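Local coordinates for mandelate racemase/muconate lactonizing enzyme, C-terminal domain protein (Paracoccus denitrificans, PDB 4DWD), which binds magnesium and probably acts as a hydro-lyase of the enolase superfamily, at residues B[120-133]-B[313-327]. Sequence-based numbering, arbitrary orientation.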
loop_
_atom_site.group_PDB
_atom_site.type_symbol
_atom_site.label_atom_id
_atom_site.label_comp_id
_atom_site.label_asym_id
_atom_site.label_seq_id
_atom_site.Cartn_x
_atom_site.Cartn_y
_atom_site.Cartn_z
ATOM N N GLY B 120 11.436 29.018 -26.187
ATOM C CA GLY B 120 12.658 29.688 -25.745
ATOM C C GLY B 120 13.673 28.761 -25.097
ATOM O O GLY B 120 13.331 27.693 -24.574
ATOM N N ALA B 121 14.929 29.196 -25.126
ATOM C CA ALA B 121 16.026 28.477 -24.498
ATOM C C ALA B 121 16.442 29.139 -23.193
ATOM O O ALA B 121 16.566 30.366 -23.121
ATOM C CB ALA B 121 17.209 28.418 -25.446
ATOM N N TRP B 122 16.653 28.320 -22.165
ATOM C CA TRP B 122 17.263 28.773 -20.907
ATOM C C TRP B 122 18.731 29.002 -21.086
ATOM O O TRP B 122 19.348 29.756 -20.342
ATOM C CB TRP B 122 17.093 27.727 -19.819
ATOM C CG TRP B 122 15.672 27.602 -19.371
ATOM C CD1 TRP B 122 14.707 26.722 -19.855
ATOM C CD2 TRP B 122 14.999 28.385 -18.333
ATOM N NE1 TRP B 122 13.518 26.906 -19.211
ATOM C CE2 TRP B 122 13.621 27.896 -18.286
ATOM C CE3 TRP B 122 15.389 29.404 -17.462
ATOM C CZ2 TRP B 122 12.686 28.416 -17.398
ATOM C CZ3 TRP B 122 14.431 29.928 -16.576
ATOM C CH2 TRP B 122 13.112 29.435 -16.542
ATOM N N ARG B 123 19.305 28.301 -22.056
ATOM C CA ARG B 123 20.739 28.299 -22.300
ATOM C C ARG B 123 20.965 27.906 -23.749
ATOM O O ARG B 123 20.237 27.071 -24.294
ATOM C CB ARG B 123 21.432 27.278 -21.386
ATOM C CG ARG B 123 21.026 25.836 -21.700
ATOM C CD ARG B 123 21.343 24.840 -20.600
ATOM N NE ARG B 123 20.597 25.115 -19.373
ATOM C CZ ARG B 123 19.338 24.753 -19.144
ATOM N NH1 ARG B 123 18.634 24.083 -20.063
ATOM N NH2 ARG B 123 18.782 25.063 -17.975
ATOM N N THR B 124 21.975 28.494 -24.378
ATOM C CA THR B 124 22.382 28.043 -25.708
ATOM C C THR B 124 23.811 27.491 -25.693
ATOM O O THR B 124 24.338 27.082 -26.727
ATOM C CB THR B 124 22.227 29.141 -26.781
ATOM O OG1 THR B 124 22.984 30.294 -26.398
ATOM C CG2 THR B 124 20.762 29.515 -26.970
ATOM N N ARG B 125 24.428 27.481 -24.515
ATOM C CA ARG B 125 25.658 26.726 -24.311
ATOM C C ARG B 125 25.374 25.616 -23.316
ATOM O O ARG B 125 25.053 25.868 -22.158
ATOM C CB ARG B 125 26.783 27.627 -23.818
ATOM C CG ARG B 125 27.329 28.521 -24.905
ATOM C CD ARG B 125 28.548 29.259 -24.406
ATOM N NE ARG B 125 28.980 30.287 -25.345
ATOM C CZ ARG B 125 30.076 31.020 -25.195
ATOM N NH1 ARG B 125 30.857 30.842 -24.152
ATOM N NH2 ARG B 125 30.391 31.927 -26.096
ATOM N N LEU B 126 25.455 24.377 -23.782
ATOM C CA LEU B 126 25.024 23.254 -22.958
ATOM C C LEU B 126 26.223 22.417 -22.556
ATOM O O LEU B 126 26.967 21.965 -23.421
ATOM C CB LEU B 126 23.999 22.397 -23.707
ATOM C CG LEU B 126 22.654 23.033 -24.070
ATOM C CD1 LEU B 126 22.739 23.830 -25.364
ATOM C CD2 LEU B 126 21.556 21.975 -24.172
ATOM N N PRO B 127 26.424 22.213 -21.242
ATOM C CA PRO B 127 27.554 21.371 -20.832
ATOM C C PRO B 127 27.413 19.939 -21.337
ATOM O O PRO B 127 26.293 19.440 -21.477
ATOM C CB PRO B 127 27.491 21.408 -19.302
ATOM C CG PRO B 127 26.083 21.778 -18.985
ATOM C CD PRO B 127 25.639 22.688 -20.091
ATOM N N CYS B 128 28.543 19.294 -21.611
ATOM C CA CYS B 128 28.532 17.893 -22.036
ATOM C C CYS B 128 29.082 16.957 -20.950
ATOM O O CYS B 128 29.780 17.400 -20.031
ATOM C CB CYS B 128 29.322 17.711 -23.339
ATOM S SG CYS B 128 31.126 17.686 -23.162
ATOM N N TYR B 129 28.743 15.671 -21.041
ATOM C CA TYR B 129 29.475 14.648 -20.289
ATOM C C TYR B 129 30.049 13.620 -21.247
ATOM O O TYR B 129 29.394 13.237 -22.220
ATOM C CB TYR B 129 28.620 14.017 -19.170
ATOM C CG TYR B 129 27.555 12.986 -19.528
ATOM C CD1 TYR B 129 27.893 11.653 -19.748
ATOM C CD2 TYR B 129 26.194 13.335 -19.572
ATOM C CE1 TYR B 129 26.921 10.699 -20.024
ATOM C CE2 TYR B 129 25.213 12.383 -19.851
ATOM C CZ TYR B 129 25.588 11.070 -20.076
ATOM O OH TYR B 129 24.647 10.110 -20.345
ATOM N N SER B 130 31.289 13.203 -20.995
ATOM C CA SER B 130 31.932 12.184 -21.811
ATOM C C SER B 130 31.376 10.830 -21.411
ATOM O O SER B 130 31.550 10.391 -20.262
ATOM C CB SER B 130 33.450 12.195 -21.609
ATOM O OG SER B 130 34.016 13.427 -22.011
ATOM N N SER B 131 30.704 10.184 -22.359
ATOM C CA SER B 131 30.068 8.897 -22.135
ATOM C C SER B 131 30.941 7.843 -22.810
ATOM O O SER B 131 31.019 7.795 -24.038
ATOM C CB SER B 131 28.664 8.926 -22.721
ATOM O OG SER B 131 27.949 7.759 -22.382
ATOM N N ILE B 132 31.603 7.026 -21.991
ATOM C CA ILE B 132 32.683 6.136 -22.424
ATOM C C ILE B 132 32.276 4.680 -22.246
ATOM O O ILE B 132 32.145 4.191 -21.114
ATOM C CB ILE B 132 33.956 6.439 -21.617
ATOM C CG1 ILE B 132 34.255 7.945 -21.715
ATOM C CG2 ILE B 132 35.106 5.537 -22.058
ATOM C CD1 ILE B 132 35.342 8.449 -20.806
ATOM N N GLY B 133 32.082 3.988 -23.364
ATOM C CA GLY B 133 31.528 2.635 -23.340
ATOM C C GLY B 133 32.572 1.544 -23.403
ATOM O O GLY B 133 33.768 1.820 -23.490
ATOM N N LEU B 313 16.747 20.011 -24.884
ATOM C CA LEU B 313 17.394 20.292 -23.588
ATOM C C LEU B 313 17.628 21.775 -23.297
ATOM O O LEU B 313 17.684 22.179 -22.134
ATOM C CB LEU B 313 18.674 19.470 -23.420
ATOM C CG LEU B 313 18.345 17.986 -23.183
ATOM C CD1 LEU B 313 19.596 17.129 -23.279
ATOM C CD2 LEU B 313 17.651 17.774 -21.839
ATOM N N SER B 314 17.731 22.589 -24.350
ATOM C CA SER B 314 17.857 24.030 -24.159
ATOM C C SER B 314 16.622 24.603 -23.462
ATOM O O SER B 314 16.721 25.657 -22.808
ATOM C CB SER B 314 18.109 24.749 -25.495
ATOM O OG SER B 314 16.929 24.856 -26.278
ATOM N N THR B 315 15.486 23.902 -23.582
ATOM C CA THR B 315 14.196 24.363 -23.019
ATOM C C THR B 315 13.948 23.877 -21.591
ATOM O O THR B 315 12.966 24.283 -20.968
ATOM C CB THR B 315 12.971 23.921 -23.866
ATOM O OG1 THR B 315 12.679 22.534 -23.639
ATOM C CG2 THR B 315 13.175 24.204 -25.360
ATOM N N LEU B 316 14.809 22.987 -21.100
ATOM C CA LEU B 316 14.626 22.357 -19.790
ATOM C C LEU B 316 15.094 23.295 -18.683
ATOM O O LEU B 316 16.263 23.661 -18.632
ATOM C CB LEU B 316 15.387 21.023 -19.731
ATOM C CG LEU B 316 15.284 20.184 -18.448
ATOM C CD1 LEU B 316 13.876 19.636 -18.237
ATOM C CD2 LEU B 316 16.294 19.047 -18.450
HETATM N N MSE B 317 14.172 23.694 -17.813
HETATM C CA MSE B 317 14.499 24.641 -16.745
HETATM C C MSE B 317 15.494 24.038 -15.783
HETATM O O MSE B 317 16.608 24.553 -15.643
HETATM C CB MSE B 317 13.221 25.067 -16.037
HETATM C CG MSE B 317 13.531 26.068 -14.929
HETATM SE SE MSE B 317 11.850 26.667 -14.092
HETATM C CE MSE B 317 11.055 24.885 -13.754
ATOM N N HIS B 318 15.100 22.946 -15.123
ATOM C CA HIS B 318 15.944 22.318 -14.100
ATOM C C HIS B 318 16.816 21.263 -14.691
ATOM O O HIS B 318 16.634 20.066 -14.420
ATOM C CB HIS B 318 15.108 21.726 -12.967
ATOM C CG HIS B 318 14.337 22.747 -12.176
ATOM N ND1 HIS B 318 13.101 22.504 -11.700
ATOM C CD2 HIS B 318 14.666 24.046 -11.781
ATOM C CE1 HIS B 318 12.658 23.591 -11.033
ATOM N NE2 HIS B 318 13.614 24.534 -11.091
HETATM N N MSE B 319 17.769 21.687 -15.517
HETATM C CA MSE B 319 18.808 20.777 -16.023
HETATM C C MSE B 319 19.756 20.446 -14.893
HETATM O O MSE B 319 20.324 21.341 -14.266
HETATM C CB MSE B 319 19.542 21.385 -17.216
HETATM C CG MSE B 319 19.899 20.304 -18.232
HETATM SE SE MSE B 319 20.702 21.002 -19.902
HETATM C CE MSE B 319 22.435 21.198 -19.042
ATOM N N THR B 320 19.909 19.152 -14.613
ATOM C CA THR B 320 20.689 18.685 -13.465
ATOM C C THR B 320 21.946 17.910 -13.847
ATOM O O THR B 320 22.884 17.807 -13.050
ATOM C CB THR B 320 19.842 17.777 -12.558
ATOM O OG1 THR B 320 19.254 16.732 -13.354
ATOM C CG2 THR B 320 18.745 18.576 -11.872
ATOM N N LYS B 321 21.954 17.357 -15.057
ATOM C CA LYS B 321 23.109 16.614 -15.565
ATOM C C LYS B 321 23.395 17.114 -16.976
ATOM O O LYS B 321 22.510 17.677 -17.620
ATOM C CB LYS B 321 22.841 15.092 -15.550
ATOM C CG LYS B 321 22.416 14.521 -14.191
ATOM C CD LYS B 321 23.575 14.352 -13.223
ATOM C CE LYS B 321 23.193 13.514 -12.005
ATOM N NZ LYS B 321 22.089 14.093 -11.184
ATOM N N PRO B 322 24.632 16.944 -17.454
ATOM C CA PRO B 322 24.990 17.439 -18.774
ATOM C C PRO B 322 24.414 16.613 -19.927
ATOM O O PRO B 322 23.798 15.576 -19.718
ATOM C CB PRO B 322 26.518 17.336 -18.787
ATOM C CG PRO B 322 26.918 17.174 -17.363
ATOM C CD PRO B 322 25.801 16.403 -16.741
ATOM N N VAL B 323 24.644 17.101 -21.139
ATOM C CA VAL B 323 24.245 16.426 -22.380
ATOM C C VAL B 323 25.200 15.274 -22.706
ATOM O O VAL B 323 26.417 15.437 -22.700
ATOM C CB VAL B 323 24.267 17.431 -23.549
ATOM C CG1 VAL B 323 23.910 16.739 -24.861
ATOM C CG2 VAL B 323 23.310 18.586 -23.282
ATOM N N GLU B 324 24.645 14.108 -23.020
ATOM C CA GLU B 324 25.467 12.949 -23.370
ATOM C C GLU B 324 26.270 13.128 -24.660
ATOM O O GLU B 324 25.726 13.528 -25.696
ATOM C CB GLU B 324 24.608 11.689 -23.471
ATOM C CG GLU B 324 25.463 10.444 -23.704
ATOM C CD GLU B 324 24.746 9.128 -23.473
ATOM O OE1 GLU B 324 23.503 9.090 -23.416
ATOM O OE2 GLU B 324 25.454 8.106 -23.389
ATOM N N LEU B 325 27.566 12.828 -24.565
ATOM C CA LEU B 325 28.476 12.748 -25.707
ATOM C C LEU B 325 29.148 11.374 -25.717
ATOM O O LEU B 325 30.117 11.113 -24.980
ATOM C CB LEU B 325 29.504 13.885 -25.693
ATOM C CG LEU B 325 30.533 13.852 -26.841
ATOM C CD1 LEU B 325 29.846 14.047 -28.194
ATOM C CD2 LEU B 325 31.601 14.906 -26.610
ATOM N N ALA B 326 28.615 10.489 -26.555
ATOM C CA ALA B 326 29.037 9.086 -26.553
ATOM C C ALA B 326 30.205 8.792 -27.505
ATOM O O ALA B 326 30.702 9.683 -28.196
ATOM C CB ALA B 326 27.846 8.172 -26.828
ATOM N N ASP B 327 30.622 7.527 -27.533
ATOM C CA ASP B 327 31.822 7.093 -28.246
ATOM C C ASP B 327 31.782 7.364 -29.738
ATOM O O ASP B 327 30.730 7.341 -30.364
ATOM C CB ASP B 327 32.053 5.597 -28.030
ATOM C CG ASP B 327 31.839 5.178 -26.583
ATOM O OD1 ASP B 327 30.666 5.118 -26.163
ATOM O OD2 ASP B 327 32.837 4.904 -25.887
HETATM O O HOH W 1 35.136 3.246 -25.984
#
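Strands 125-132 and 323-325 pair in parallel through alternating backbone hydrogen bonds, from Val323 N to Pro127 O (2.9 Å) as far as Ser131 N to Leu325 O, and so close the curled sheet of the enolase-superfamily barrel between its first and last parallel strands. The Tyr129 ring lies with one face over Glu324, whose CA sits 3.9 Å from the ring centroid, while Pro322 O meets the ring edge. Beyond the ring, Glu324 extends from a CG anti to the backbone N (chi1 -175°), and Ser131 OG donates a hydrogen bond to Glu324 OE2 (2.7 Å), on the anti side and tilted out of the carboxylate plane; Glu324 OE1 is held by Gln299 N and Tyr129 OH by Lys160, near the metal-binding residues Asp197 and Glu223. At the other end, Met317 runs alongside Trp122, with Met317 CA over the five-membered ring of Trp122 and Met317 CG 3.5 Å from Trp122 CZ2. Met319 lies over one face of the Arg123 guanidinium, and its CE meets the Pro127 ring. Bent at chi3, Arg123 grips Leu316 O end-on through two hydrogen bonds, from Arg123 NH1 at 2.8 Å and Arg123 NH2 at 3.0 Å. Leu316 O lies only 3° out of the guanidinium plane.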